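Local coordinates for 6b protein (PDB 3AQ2), which probably disturbs plant cell proliferation by interfering with the host microRNA machinery and has an ADP-ribosylation fold, at residues 55-60 and 139-144; 65-70 and 98-103; 84-89 and 189-194. All coordinates share one frame; numbering follows the deposited sequence.

The three contacts lie within one compact chain and differ in chemistry with their place in it. Interaction 2 is buried and mainly apolar: two tyrosines of strand 66-70 pack on a proline turn, with a single hydroxyl bond. Interactions 1 and 3 are only partly buried and far more polar. Interaction 3 pairs two short antiparallel strands, whereas interaction 1 has one backbone bridge, with side-chain bonds from Q141, S140 and E57 added to it. Strand 66-70 touches both of the others, T66 meeting M139 of interaction 1 and V68 meeting L84 and N87 of interaction 3. F143 also packs on L84, joining interactions 1 and 3.

Interaction 1 of 3, residues 55-60 and 139-144; sequences DDEYLL and MSQLFI
Q141 and Y58 both place CG between the backbone N and the carbonyl carbon (chi1 88° and 62°), and Q141 bends again at chi2, which lays its amide over one face of the Y58 ring. The motif is a single beta bridge, L59 with S140, where strand 58-60 meets a type I turn, S140 to F143, that leads into strand 143-151. In it Q141 N donates to Y58 O at 3.2 Å and L60 N, weakly, to M139 O at 3.3 Å. Amide and ring are stacked with their planes 22° apart, Q141 CD 3.3 Å from Y58 CE2. The same amide bonds to the backbone at both ends, which fixes its rotation: NE2 donates to D56 O at 2.9 Å, while OE1 receives an almost straight bond from Y58 N at 3.0 Å. E57, just ahead of Y58, sends its extended side chain the opposite way, bringing its carboxylate to S140, whose OG donates to the anti lone pair of E57 OE2 at 2.7 Å. S140 OG also accepts from L142 N, an ST turn. The other carboxylate oxygen of E57 forms a salt bridge with R161, and L142 CD1 packs 3.5 Å from E57 CD.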
loop_
_atom_site.group_PDB
_atom_site.type_symbol
_atom_site.label_atom_id
_atom_site.label_comp_id
_atom_site.label_asym_id
_atom_site.label_seq_id
_atom_site.Cartn_x
_atom_site.Cartn_y
_atom_site.Cartn_z
ATOM N N ASP A 55 -1.061 1.264 19.446
ATOM C CA ASP A 55 -1.206 2.704 19.180
ATOM C C ASP A 55 -2.574 2.994 18.544
ATOM O O ASP A 55 -3.458 2.127 18.547
ATOM C CB ASP A 55 -0.007 3.283 18.393
ATOM C CG ASP A 55 0.036 2.852 16.920
ATOM O OD1 ASP A 55 -0.957 2.306 16.376
ATOM O OD2 ASP A 55 1.094 3.094 16.295
ATOM N N ASP A 56 -2.764 4.199 18.015
ATOM C CA ASP A 56 -4.101 4.596 17.567
ATOM C C ASP A 56 -4.448 4.207 16.121
ATOM O O ASP A 56 -5.582 4.420 15.689
ATOM C CB ASP A 56 -4.319 6.096 17.774
ATOM C CG ASP A 56 -4.357 6.479 19.238
ATOM O OD1 ASP A 56 -5.027 5.771 20.022
ATOM O OD2 ASP A 56 -3.722 7.491 19.613
ATOM N N GLU A 57 -3.497 3.637 15.387
ATOM C CA GLU A 57 -3.720 3.356 13.957
ATOM C C GLU A 57 -4.403 2.006 13.761
ATOM O O GLU A 57 -3.961 1.001 14.324
ATOM C CB GLU A 57 -2.407 3.411 13.173
ATOM C CG GLU A 57 -2.626 3.411 11.664
ATOM C CD GLU A 57 -1.384 3.787 10.854
ATOM O OE1 GLU A 57 -0.285 3.918 11.434
ATOM O OE2 GLU A 57 -1.533 3.963 9.625
ATOM N N TYR A 58 -5.472 1.977 12.966
ATOM C CA TYR A 58 -6.195 0.727 12.727
ATOM C C TYR A 58 -6.559 0.570 11.259
ATOM O O TYR A 58 -6.833 1.559 10.578
ATOM C CB TYR A 58 -7.454 0.646 13.607
ATOM C CG TYR A 58 -8.473 1.738 13.331
ATOM C CD1 TYR A 58 -9.402 1.592 12.309
ATOM C CD2 TYR A 58 -8.515 2.903 14.101
ATOM C CE1 TYR A 58 -10.347 2.577 12.035
ATOM C CE2 TYR A 58 -9.466 3.908 13.830
ATOM C CZ TYR A 58 -10.369 3.727 12.789
ATOM O OH TYR A 58 -11.323 4.684 12.483
ATOM N N LEU A 59 -6.517 -0.666 10.774
ATOM C CA LEU A 59 -6.927 -0.965 9.410
ATOM C C LEU A 59 -8.413 -1.184 9.376
ATOM O O LEU A 59 -8.983 -1.811 10.273
ATOM C CB LEU A 59 -6.245 -2.233 8.873
ATOM C CG LEU A 59 -4.727 -2.357 8.946
ATOM C CD1 LEU A 59 -4.294 -3.643 8.251
ATOM C CD2 LEU A 59 -4.046 -1.160 8.322
ATOM N N LEU A 60 -9.014 -0.695 8.293
ATOM C CA LEU A 60 -10.404 -0.942 7.978
ATOM C C LEU A 60 -10.376 -1.998 6.877
ATOM O O LEU A 60 -10.006 -1.706 5.744
ATOM C CB LEU A 60 -11.070 0.353 7.479
ATOM C CG LEU A 60 -11.073 1.614 8.369
ATOM C CD1 LEU A 60 -9.687 2.216 8.532
ATOM C CD2 LEU A 60 -11.997 2.664 7.781
ATOM N N MET A 139 -5.982 -0.075 3.809
ATOM C CA MET A 139 -5.571 1.209 4.375
ATOM C C MET A 139 -6.147 1.445 5.772
ATOM O O MET A 139 -7.278 1.037 6.080
ATOM C CB MET A 139 -6.008 2.350 3.457
ATOM C CG MET A 139 -5.221 2.375 2.161
ATOM S SD MET A 139 -5.816 3.647 1.034
ATOM C CE MET A 139 -7.522 3.132 0.850
ATOM N N SER A 140 -5.340 2.098 6.604
ATOM C CA SER A 140 -5.760 2.530 7.928
ATOM C C SER A 140 -6.597 3.811 7.848
ATOM O O SER A 140 -6.763 4.393 6.772
ATOM C CB SER A 140 -4.530 2.796 8.786
ATOM O OG SER A 140 -3.921 4.000 8.360
ATOM N N GLN A 141 -7.092 4.272 8.991
ATOM C CA GLN A 141 -7.912 5.479 9.007
ATOM C C GLN A 141 -7.067 6.729 8.725
ATOM O O GLN A 141 -7.614 7.806 8.482
ATOM C CB GLN A 141 -8.708 5.610 10.312
ATOM C CG GLN A 141 -7.985 6.340 11.454
ATOM C CD GLN A 141 -6.982 5.473 12.232
ATOM O OE1 GLN A 141 -6.409 4.513 11.713
ATOM N NE2 GLN A 141 -6.758 5.844 13.484
ATOM N N LEU A 142 -5.743 6.578 8.743
ATOM C CA LEU A 142 -4.847 7.712 8.483
ATOM C C LEU A 142 -4.649 8.001 6.997
ATOM O O LEU A 142 -4.027 9.009 6.635
ATOM C CB LEU A 142 -3.503 7.526 9.187
ATOM C CG LEU A 142 -3.562 7.343 10.702
ATOM C CD1 LEU A 142 -2.161 7.159 11.228
ATOM C CD2 LEU A 142 -4.239 8.522 11.393
ATOM N N PHE A 143 -5.148 7.122 6.134
ATOM C CA PHE A 143 -5.125 7.404 4.699
ATOM C C PHE A 143 -6.337 8.268 4.352
ATOM O O PHE A 143 -7.482 7.911 4.679
ATOM C CB PHE A 143 -5.184 6.103 3.897
ATOM C CG PHE A 143 -3.863 5.365 3.816
ATOM C CD1 PHE A 143 -3.462 4.513 4.851
ATOM C CD2 PHE A 143 -3.029 5.507 2.705
ATOM C CE1 PHE A 143 -2.246 3.813 4.772
ATOM C CE2 PHE A 143 -1.820 4.817 2.619
ATOM C CZ PHE A 143 -1.434 3.952 3.658
ATOM N N ILE A 144 -6.093 9.392 3.688
ATOM C CA ILE A 144 -7.166 10.253 3.219
ATOM C C ILE A 144 -7.185 10.207 1.700
ATOM O O ILE A 144 -6.125 10.068 1.078
ATOM C CB ILE A 144 -6.989 11.714 3.715
ATOM C CG1 ILE A 144 -5.623 12.280 3.295
ATOM C CG2 ILE A 144 -7.184 11.787 5.242
ATOM C CD1 ILE A 144 -5.523 13.801 3.386
#

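Interaction 2 of 3, residues 65-70 and 98-103; sequences LTYVYV and MPPWLL
Y67 and Y69, two residues apart on strand 66-70, leave it on the same side, and with CG anti to the carbonyl carbon in both (chi1 -56° and -68°) their rings reach the M98-P99-P100 corner. In this ADP-ribosylation fold the strand pairs with strand 133-137 in a mixed sheet, Y67 also bonds through its backbone to T96 of strand 93-96, and residues 98-103 form the connection between strand 93-96 and helix 105-115, with a type I turn from P99 to L102. The apolar contacts centre on the Y67 ring. P100 CD sits almost squarely over one face, 3.8 Å from the centroid and 11° off the ring normal, a CH-pi contact in which the pyrrolidine crosses the tyrosine at about a right angle. Near the same ring P99 contributes its CB, 4.0 Å from Y67 CE1, and on the neighbouring tyrosine Y69 CE2 lies 4.2 Å from P100 CB. P99 CB also sits over the rim of one face of the W101 indole, so this one carbon touches two aromatic side chains, while F134 of strand 133-137 touches P100. The polar contact is a single bond: Y69 OH donates to M98 O at 2.7 Å. This oxygen lies at the edge of the Y69 ring, in the ring plane, while the hydroxyl is tilted out of the carbonyl plane. Within the corner itself, the turn is closed by L102 N donating to P99 O at 3.0 Å.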
loop_
_atom_site.group_PDB
_atom_site.type_symbol
_atom_site.label_atom_id
_atom_site.label_comp_id
_atom_site.label_asym_id
_atom_site.label_seq_id
_atom_site.Cartn_x
_atom_site.Cartn_y
_atom_site.Cartn_z
ATOM N N LEU A 65 -8.593 -3.762 -1.635
ATOM C CA LEU A 65 -7.161 -3.521 -1.598
ATOM C C LEU A 65 -6.795 -2.249 -2.351
ATOM O O LEU A 65 -7.431 -1.893 -3.361
ATOM C CB LEU A 65 -6.414 -4.696 -2.229
ATOM C CG LEU A 65 -6.545 -6.063 -1.555
ATOM C CD1 LEU A 65 -5.866 -7.116 -2.414
ATOM C CD2 LEU A 65 -5.940 -6.049 -0.141
ATOM N N THR A 66 -5.767 -1.572 -1.859
ATOM C CA THR A 66 -5.083 -0.530 -2.638
ATOM C C THR A 66 -3.604 -0.889 -2.745
ATOM O O THR A 66 -3.125 -1.811 -2.060
ATOM C CB THR A 66 -5.296 0.889 -2.067
ATOM O OG1 THR A 66 -4.915 0.920 -0.685
ATOM C CG2 THR A 66 -6.778 1.303 -2.203
ATOM N N TYR A 67 -2.885 -0.156 -3.585
ATOM C CA TYR A 67 -1.545 -0.569 -4.012
ATOM C C TYR A 67 -0.510 0.505 -3.757
ATOM O O TYR A 67 -0.741 1.685 -4.048
ATOM C CB TYR A 67 -1.574 -0.990 -5.498
ATOM C CG TYR A 67 -2.601 -2.082 -5.711
ATOM C CD1 TYR A 67 -3.912 -1.785 -6.089
ATOM C CD2 TYR A 67 -2.269 -3.414 -5.476
ATOM C CE1 TYR A 67 -4.860 -2.804 -6.239
ATOM C CE2 TYR A 67 -3.207 -4.430 -5.624
ATOM C CZ TYR A 67 -4.493 -4.121 -5.999
ATOM O OH TYR A 67 -5.418 -5.134 -6.161
ATOM N N VAL A 68 0.620 0.092 -3.189
ATOM C CA VAL A 68 1.775 0.977 -3.035
ATOM C C VAL A 68 2.856 0.403 -3.949
ATOM O O VAL A 68 3.342 -0.702 -3.736
ATOM C CB VAL A 68 2.269 1.089 -1.568
ATOM C CG1 VAL A 68 3.537 1.921 -1.495
ATOM C CG2 VAL A 68 1.173 1.706 -0.688
ATOM N N TYR A 69 3.192 1.159 -4.992
ATOM C CA TYR A 69 4.141 0.696 -5.996
ATOM C C TYR A 69 5.589 0.871 -5.536
ATOM O O TYR A 69 5.942 1.883 -4.916
ATOM C CB TYR A 69 3.848 1.376 -7.340
ATOM C CG TYR A 69 2.532 0.879 -7.891
ATOM C CD1 TYR A 69 1.335 1.579 -7.668
ATOM C CD2 TYR A 69 2.469 -0.346 -8.559
ATOM C CE1 TYR A 69 0.119 1.085 -8.150
ATOM C CE2 TYR A 69 1.256 -0.846 -9.044
ATOM C CZ TYR A 69 0.093 -0.134 -8.840
ATOM O OH TYR A 69 -1.087 -0.665 -9.317
ATOM N N VAL A 70 6.413 -0.141 -5.814
ATOM C CA VAL A 70 7.789 -0.199 -5.290
ATOM C C VAL A 70 8.707 -0.935 -6.280
ATOM O O VAL A 70 8.234 -1.528 -7.255
ATOM C CB VAL A 70 7.854 -0.933 -3.912
ATOM C CG1 VAL A 70 7.034 -0.200 -2.852
ATOM C CG2 VAL A 70 7.360 -2.381 -4.043
ATOM N N MET A 98 -5.827 2.000 -8.379
ATOM C CA MET A 98 -5.449 1.516 -9.728
ATOM C C MET A 98 -4.642 0.244 -9.550
ATOM O O MET A 98 -3.575 0.294 -8.937
ATOM C CB MET A 98 -4.573 2.524 -10.458
ATOM C CG MET A 98 -5.273 3.787 -10.865
ATOM S SD MET A 98 -4.144 4.672 -11.961
ATOM C CE MET A 98 -5.236 5.941 -12.592
ATOM N N PRO A 99 -5.153 -0.897 -10.055
ATOM C CA PRO A 99 -4.452 -2.160 -9.844
ATOM C C PRO A 99 -3.228 -2.292 -10.758
ATOM O O PRO A 99 -3.091 -1.541 -11.734
ATOM C CB PRO A 99 -5.514 -3.206 -10.186
ATOM C CG PRO A 99 -6.343 -2.553 -11.232
ATOM C CD PRO A 99 -6.396 -1.094 -10.826
ATOM N N PRO A 100 -2.330 -3.236 -10.440
ATOM C CA PRO A 100 -1.066 -3.344 -11.185
ATOM C C PRO A 100 -1.185 -3.617 -12.692
ATOM O O PRO A 100 -0.216 -3.404 -13.421
ATOM C CB PRO A 100 -0.335 -4.502 -10.472
ATOM C CG PRO A 100 -0.990 -4.626 -9.147
ATOM C CD PRO A 100 -2.405 -4.194 -9.319
ATOM N N TRP A 101 -2.352 -4.076 -13.154
ATOM C CA TRP A 101 -2.571 -4.360 -14.579
ATOM C C TRP A 101 -3.313 -3.250 -15.319
ATOM O O TRP A 101 -3.602 -3.401 -16.508
ATOM C CB TRP A 101 -3.353 -5.673 -14.753
ATOM C CG TRP A 101 -4.653 -5.685 -13.980
ATOM C CD1 TRP A 101 -5.876 -5.204 -14.390
ATOM C CD2 TRP A 101 -4.844 -6.190 -12.655
ATOM N NE1 TRP A 101 -6.811 -5.383 -13.392
ATOM C CE2 TRP A 101 -6.202 -5.985 -12.318
ATOM C CE3 TRP A 101 -3.999 -6.812 -11.722
ATOM C CZ2 TRP A 101 -6.734 -6.372 -11.081
ATOM C CZ3 TRP A 101 -4.531 -7.181 -10.473
ATOM C CH2 TRP A 101 -5.887 -6.974 -10.180
ATOM N N LEU A 102 -3.648 -2.153 -14.638
ATOM C CA LEU A 102 -4.475 -1.120 -15.285
ATOM C C LEU A 102 -3.723 -0.394 -16.390
ATOM O O LEU A 102 -4.262 -0.157 -17.487
ATOM C CB LEU A 102 -4.998 -0.107 -14.259
ATOM C CG LEU A 102 -6.035 0.875 -14.824
ATOM C CD1 LEU A 102 -7.397 0.204 -15.050
ATOM C CD2 LEU A 102 -6.181 2.086 -13.902
ATOM N N LEU A 103 -2.477 -0.047 -16.081
ATOM C CA LEU A 103 -1.594 0.692 -16.985
ATOM C C LEU A 103 -0.239 0.012 -17.039
ATOM O O LEU A 103 0.128 -0.718 -16.122
ATOM C CB LEU A 103 -1.407 2.122 -16.476
ATOM C CG LEU A 103 -2.665 2.991 -16.364
ATOM C CD1 LEU A 103 -2.305 4.301 -15.687
ATOM C CD2 LEU A 103 -3.284 3.231 -17.721
#

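Interaction 3 of 3, residues 84-89 and 189-194; sequences LPSNSP and LSDLIH
Strands 83-85 and 192-194 make a small antiparallel two-stranded sheet, in which L84 and I193 form a hydrogen-bonded pair and P85 and L192 the non-hydrogen-bonded pair beside it. L84 N donates to I193 O at 2.9 Å, and I193 N returns the bond to L84 O at 3.0 Å. At the non-hydrogen-bonded pair, P85 CA lies 3.3 Å from D191 O, a CA-H...O contact. The backbone pairing resumes one residue on, where S86 N donates to D191 O from 44° out of the carbonyl plane. On the face carrying L84 and I193, L84 CB meets I193 CG1 at 3.9 Å, and the L84 side chain continues inward against V68, L135 and I137. The P85 and L192 side chains meet on the other face, and helix 72-81 covers them through C78 and L77. Beyond the strands, the contact turns polar. With chi1 at 61°, S86 OG is held between its own backbone N and carbonyl carbon and donates to D191 OD1 at 2.6 Å, while F121 N donates to the same hydroxyl. A water gives one hydrogen to D191 OD1 at 2.7 Å and the other to S88 O at 3.1 Å.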
loop_
_atom_site.group_PDB
_atom_site.type_symbol
_atom_site.label_atom_id
_atom_site.label_comp_id
_atom_site.label_asym_id
_atom_site.label_seq_id
_atom_site.Cartn_x
_atom_site.Cartn_y
_atom_site.Cartn_z
ATOM N N LEU A 84 5.950 -0.689 5.584
ATOM C CA LEU A 84 5.458 0.137 4.498
ATOM C C LEU A 84 6.399 1.342 4.347
ATOM O O LEU A 84 6.727 1.988 5.343
ATOM C CB LEU A 84 4.040 0.587 4.809
ATOM C CG LEU A 84 3.262 1.208 3.648
ATOM C CD1 LEU A 84 2.894 0.149 2.589
ATOM C CD2 LEU A 84 2.034 1.907 4.175
ATOM N N PRO A 85 6.854 1.630 3.105
ATOM C CA PRO A 85 7.756 2.766 2.883
ATOM C C PRO A 85 7.008 4.072 2.645
ATOM O O PRO A 85 5.863 4.063 2.181
ATOM C CB PRO A 85 8.474 2.386 1.587
ATOM C CG PRO A 85 7.447 1.628 0.807
ATOM C CD PRO A 85 6.564 0.906 1.847
ATOM N N SER A 86 7.655 5.190 2.957
ATOM C CA SER A 86 7.201 6.460 2.409
ATOM C C SER A 86 7.582 6.492 0.926
ATOM O O SER A 86 8.563 5.854 0.501
ATOM C CB SER A 86 7.846 7.642 3.136
ATOM O OG SER A 86 9.254 7.584 2.977
ATOM N N ASN A 87 6.790 7.214 0.139
ATOM C CA ASN A 87 7.117 7.456 -1.268
ATOM C C ASN A 87 6.937 8.930 -1.635
ATOM O O ASN A 87 6.795 9.286 -2.806
ATOM C CB ASN A 87 6.304 6.543 -2.200
ATOM C CG ASN A 87 4.819 6.641 -1.963
ATOM O OD1 ASN A 87 4.349 7.546 -1.259
ATOM N ND2 ASN A 87 4.057 5.712 -2.561
ATOM N N SER A 88 6.939 9.777 -0.609
ATOM C CA SER A 88 6.776 11.209 -0.764
ATOM C C SER A 88 7.413 11.857 0.470
ATOM O O SER A 88 7.571 11.188 1.496
ATOM C CB SER A 88 5.275 11.525 -0.854
ATOM O OG SER A 88 5.036 12.663 -1.663
ATOM N N PRO A 89 7.799 13.147 0.387
ATOM C CA PRO A 89 8.392 13.783 1.575
ATOM C C PRO A 89 7.399 13.951 2.741
ATOM O O PRO A 89 6.211 13.643 2.594
ATOM C CB PRO A 89 8.881 15.141 1.043
ATOM C CG PRO A 89 8.056 15.422 -0.136
ATOM C CD PRO A 89 7.772 14.064 -0.767
ATOM N N LEU A 189 5.658 7.812 12.455
ATOM C CA LEU A 189 6.102 8.743 11.433
ATOM C C LEU A 189 7.555 8.433 11.116
ATOM O O LEU A 189 8.459 8.765 11.891
ATOM C CB LEU A 189 5.964 10.188 11.910
ATOM C CG LEU A 189 4.597 10.859 11.803
ATOM C CD1 LEU A 189 4.628 12.178 12.570
ATOM C CD2 LEU A 189 4.222 11.098 10.349
ATOM N N SER A 190 7.764 7.796 9.971
ATOM C CA SER A 190 9.082 7.324 9.557
ATOM C C SER A 190 9.050 7.029 8.063
ATOM O O SER A 190 7.977 6.881 7.463
ATOM C CB SER A 190 9.454 6.041 10.303
ATOM O OG SER A 190 10.810 5.692 10.056
ATOM N N ASP A 191 10.224 6.922 7.452
ATOM C CA ASP A 191 10.261 6.533 6.037
ATOM C C ASP A 191 10.095 5.026 5.834
ATOM O O ASP A 191 9.896 4.559 4.709
ATOM C CB ASP A 191 11.515 7.071 5.366
ATOM C CG ASP A 191 11.492 8.582 5.264
ATOM O OD1 ASP A 191 10.550 9.131 4.645
ATOM O OD2 ASP A 191 12.411 9.222 5.813
ATOM N N LEU A 192 10.166 4.275 6.934
ATOM C CA LEU A 192 9.741 2.872 6.953
ATOM C C LEU A 192 8.989 2.625 8.252
ATOM O O LEU A 192 9.558 2.765 9.348
ATOM C CB LEU A 192 10.932 1.905 6.888
ATOM C CG LEU A 192 11.683 1.637 5.588
ATOM C CD1 LEU A 192 12.844 0.709 5.896
ATOM C CD2 LEU A 192 10.788 1.025 4.518
ATOM N N ILE A 193 7.720 2.263 8.133
ATOM C CA ILE A 193 6.882 1.994 9.299
ATOM C C ILE A 193 6.476 0.526 9.372
ATOM O O ILE A 193 6.408 -0.162 8.354
ATOM C CB ILE A 193 5.617 2.905 9.318
ATOM C CG1 ILE A 193 4.716 2.667 8.098
ATOM C CG2 ILE A 193 6.036 4.385 9.402
ATOM C CD1 ILE A 193 3.344 3.342 8.202
ATOM N N HIS A 194 6.231 0.037 10.579
ATOM C CA HIS A 194 5.616 -1.268 10.755
ATOM C C HIS A 194 4.155 -1.203 10.287
ATOM O O HIS A 194 3.371 -0.393 10.793
ATOM C CB HIS A 194 5.706 -1.664 12.228
ATOM C CG HIS A 194 4.903 -2.867 12.594
ATOM N ND1 HIS A 194 4.852 -4.008 11.819
ATOM C CD2 HIS A 194 4.167 -3.131 13.700
ATOM C CE1 HIS A 194 4.087 -4.906 12.414
ATOM N NE2 HIS A 194 3.652 -4.396 13.552
HETATM O O HOH W 1 9.567 11.480 3.794
#